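Local coordinates for protein purine nucleoside phosphorylase (Schistosoma mansoni, PDB 5TBS) that probably catalyses the reversible phosphorolysis of purine nucleosides such as inosine and guanosine, releasing the free base and ribose 1-phosphate, at residues T201-D206 with D217-S222. Residues are numbered along the deposited sequence; the frame is centred on the assembly and turned at random. Where two conformers were deposited one is given.
Sequences TYESPD and DVVGMS. With ADE (adenine), chain B; DMS (dimethyl sulfoxide), chain E.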
loop_
_atom_site.group_PDB
_atom_site.type_symbol
_atom_site.label_atom_id
_atom_site.label_comp_id
_atom_site.label_asym_id
_atom_site.label_seq_id
_atom_site.Cartn_x
_atom_site.Cartn_y
_atom_site.Cartn_z
ATOM N N THR A 201 3.789 2.377 -13.542
ATOM C CA THR A 201 3.228 3.476 -14.324
ATOM C C THR A 201 3.811 4.798 -13.829
ATOM O O THR A 201 3.988 4.991 -12.628
ATOM C CB THR A 201 1.698 3.539 -14.196
ATOM O OG1 THR A 201 1.338 3.535 -12.807
ATOM C CG2 THR A 201 1.033 2.354 -14.864
ATOM N N TYR A 202 4.091 5.721 -14.755
ATOM C CA TYR A 202 4.473 7.063 -14.332
ATOM C C TYR A 202 3.319 7.679 -13.529
ATOM O O TYR A 202 2.158 7.301 -13.694
ATOM C CB TYR A 202 4.772 7.958 -15.565
ATOM C CG TYR A 202 6.068 7.544 -16.281
ATOM C CD1 TYR A 202 7.300 7.708 -15.676
ATOM C CD2 TYR A 202 6.035 7.009 -17.560
ATOM C CE1 TYR A 202 8.471 7.306 -16.303
ATOM C CE2 TYR A 202 7.207 6.596 -18.196
ATOM C CZ TYR A 202 8.415 6.751 -17.553
ATOM O OH TYR A 202 9.580 6.348 -18.191
ATOM N N GLU A 203 3.630 8.674 -12.689
ATOM C CA GLU A 203 2.569 9.323 -11.921
ATOM C C GLU A 203 1.571 10.023 -12.844
ATOM O O GLU A 203 1.932 10.674 -13.828
ATOM C CB GLU A 203 3.166 10.313 -10.919
ATOM C CG GLU A 203 4.175 9.662 -9.983
ATOM C CD GLU A 203 5.520 9.395 -10.654
ATOM O OE1 GLU A 203 5.896 10.210 -11.540
ATOM O OE2 GLU A 203 6.178 8.367 -10.339
ATOM N N SER A 204 0.279 9.849 -12.547
ATOM C CA SER A 204 -0.737 10.521 -13.360
ATOM C C SER A 204 -0.699 12.021 -13.030
ATOM O O SER A 204 -0.167 12.414 -11.985
ATOM C CB SER A 204 -2.136 9.948 -13.072
ATOM O OG SER A 204 -2.607 10.341 -11.766
ATOM N N PRO A 205 -1.277 12.869 -13.885
ATOM C CA PRO A 205 -1.322 14.315 -13.563
ATOM C C PRO A 205 -1.956 14.628 -12.222
ATOM O O PRO A 205 -1.492 15.550 -11.529
ATOM C CB PRO A 205 -2.158 14.912 -14.716
ATOM C CG PRO A 205 -1.843 14.015 -15.886
ATOM C CD PRO A 205 -1.678 12.592 -15.277
ATOM N N ASP A 206 -3.042 13.926 -11.845
ATOM C CA ASP A 206 -3.648 14.192 -10.538
ATOM C C ASP A 206 -2.802 13.648 -9.388
ATOM O O ASP A 206 -2.788 14.243 -8.289
ATOM C CB ASP A 206 -5.079 13.647 -10.511
ATOM C CG ASP A 206 -5.977 14.364 -11.508
ATOM O OD1 ASP A 206 -6.371 15.521 -11.236
ATOM O OD2 ASP A 206 -6.294 13.782 -12.567
ATOM N N ASP A 217 9.278 17.001 -3.504
ATOM C CA ASP A 217 10.006 17.752 -4.526
ATOM C C ASP A 217 10.276 16.908 -5.762
ATOM O O ASP A 217 10.340 17.440 -6.874
ATOM C CB ASP A 217 11.350 18.258 -3.965
ATOM C CG ASP A 217 11.166 19.201 -2.740
ATOM O OD1 ASP A 217 10.557 20.278 -2.922
ATOM O OD2 ASP A 217 11.645 18.881 -1.629
ATOM N N VAL A 218 10.436 15.597 -5.574
ATOM C CA VAL A 218 10.822 14.668 -6.636
ATOM C C VAL A 218 10.038 13.372 -6.397
ATOM O O VAL A 218 9.699 13.061 -5.259
ATOM C CB VAL A 218 12.347 14.421 -6.586
ATOM C CG1 VAL A 218 12.752 13.449 -7.586
ATOM C CG2 VAL A 218 13.080 15.690 -6.835
ATOM N N VAL A 219 9.767 12.601 -7.453
ATOM C CA VAL A 219 9.097 11.302 -7.287
ATOM C C VAL A 219 9.808 10.247 -8.147
ATOM O O VAL A 219 10.154 10.503 -9.302
ATOM C CB VAL A 219 7.590 11.381 -7.645
ATOM C CG1 VAL A 219 7.396 11.864 -9.135
ATOM C CG2 VAL A 219 6.880 9.985 -7.396
ATOM N N GLY A 220 10.007 9.048 -7.599
ATOM C CA GLY A 220 10.574 7.980 -8.416
ATOM C C GLY A 220 10.186 6.607 -7.878
ATOM O O GLY A 220 9.452 6.499 -6.886
ATOM N N MET A 221 10.750 5.549 -8.518
ATOM C CA MET A 221 10.327 4.151 -8.332
ATOM C C MET A 221 11.407 3.273 -7.695
ATOM O O MET A 221 11.291 2.027 -7.740
ATOM C CB MET A 221 9.913 3.539 -9.686
ATOM C CG MET A 221 8.776 4.254 -10.398
ATOM S SD MET A 221 8.425 3.505 -12.022
ATOM C CE MET A 221 7.487 4.847 -12.757
ATOM N N SER A 222 12.423 3.876 -7.070
ATOM C CA SER A 222 13.527 3.079 -6.550
ATOM C C SER A 222 14.119 3.760 -5.312
ATOM O O SER A 222 13.495 4.643 -4.703
ATOM C CB SER A 222 14.573 2.847 -7.659
ATOM O OG SER A 222 15.171 4.071 -8.045
HETATM N N9 ADE B . 10.095 7.705 -12.161
HETATM C C8 ADE B . 8.860 8.089 -11.741
HETATM N N7 ADE B . 8.393 9.140 -12.382
HETATM C C5 ADE B . 9.383 9.452 -13.297
HETATM C C6 ADE B . 9.494 10.475 -14.292
HETATM N N6 ADE B . 8.533 11.384 -14.541
HETATM N N1 ADE B . 10.625 10.502 -15.033
HETATM C C2 ADE B . 11.587 9.584 -14.795
HETATM N N3 ADE B . 11.606 8.594 -13.885
HETATM C C4 ADE B . 10.452 8.579 -13.168
HETATM S S DMS E . 12.193 4.965 -15.817
HETATM O O DMS E . 11.728 5.864 -16.843
HETATM C C1 DMS E . 13.459 5.628 -14.893
HETATM C C2 DMS E . 11.045 4.800 -14.569
#
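E203 and V219 meet from opposite directions beside the imidazole ring of adenine, the carboxylate in the plane of the base at its N7/C8 edge. V219 turns both methyls to the carboxylate, its CG1 3.3 Å from OE1 of E203, while CG2 lies near OE2. A bend at chi2 (76°) brings E203 round to the base, its OE1 2.8 Å and its OE2 3.1 Å from adenine N7. These details describe one of two modelled E203 conformers and are to that extent doubtful. Two residues on, M221 runs straight beyond CG (chi2 177°) and carries its CE methyl to 3.5 Å from T201 O and 4.1 Å from CD1 of Y202. That methyl, 3.7 Å from adenine C8, and the Y202 ring edge, with CD1 3.6 Å from adenine C5, lie on one side of the base plane, V219 on the other. Y202 OH donates a 2.6 Å hydrogen bond to O of a dimethyl sulfoxide, probably left from crystallisation.

Further out, N197 ND2 donates to OE2 of E203, and N245 OD1 hydrogen-bonds the base. F161 of the second subunit packs on Y202 and M221, placing the pocket at a subunit interface. The segments belong to the beta-alpha-beta unit of strand 189-196, helix 205-213 and strand 218-220; no hydrogen bond joins them directly. Two carboxylate oxygens facing N7 would be consistent with an N7-H tautomer. In trimeric relatives this glutamate binds N1 of 6-oxopurines, so adenine probably sits turned here.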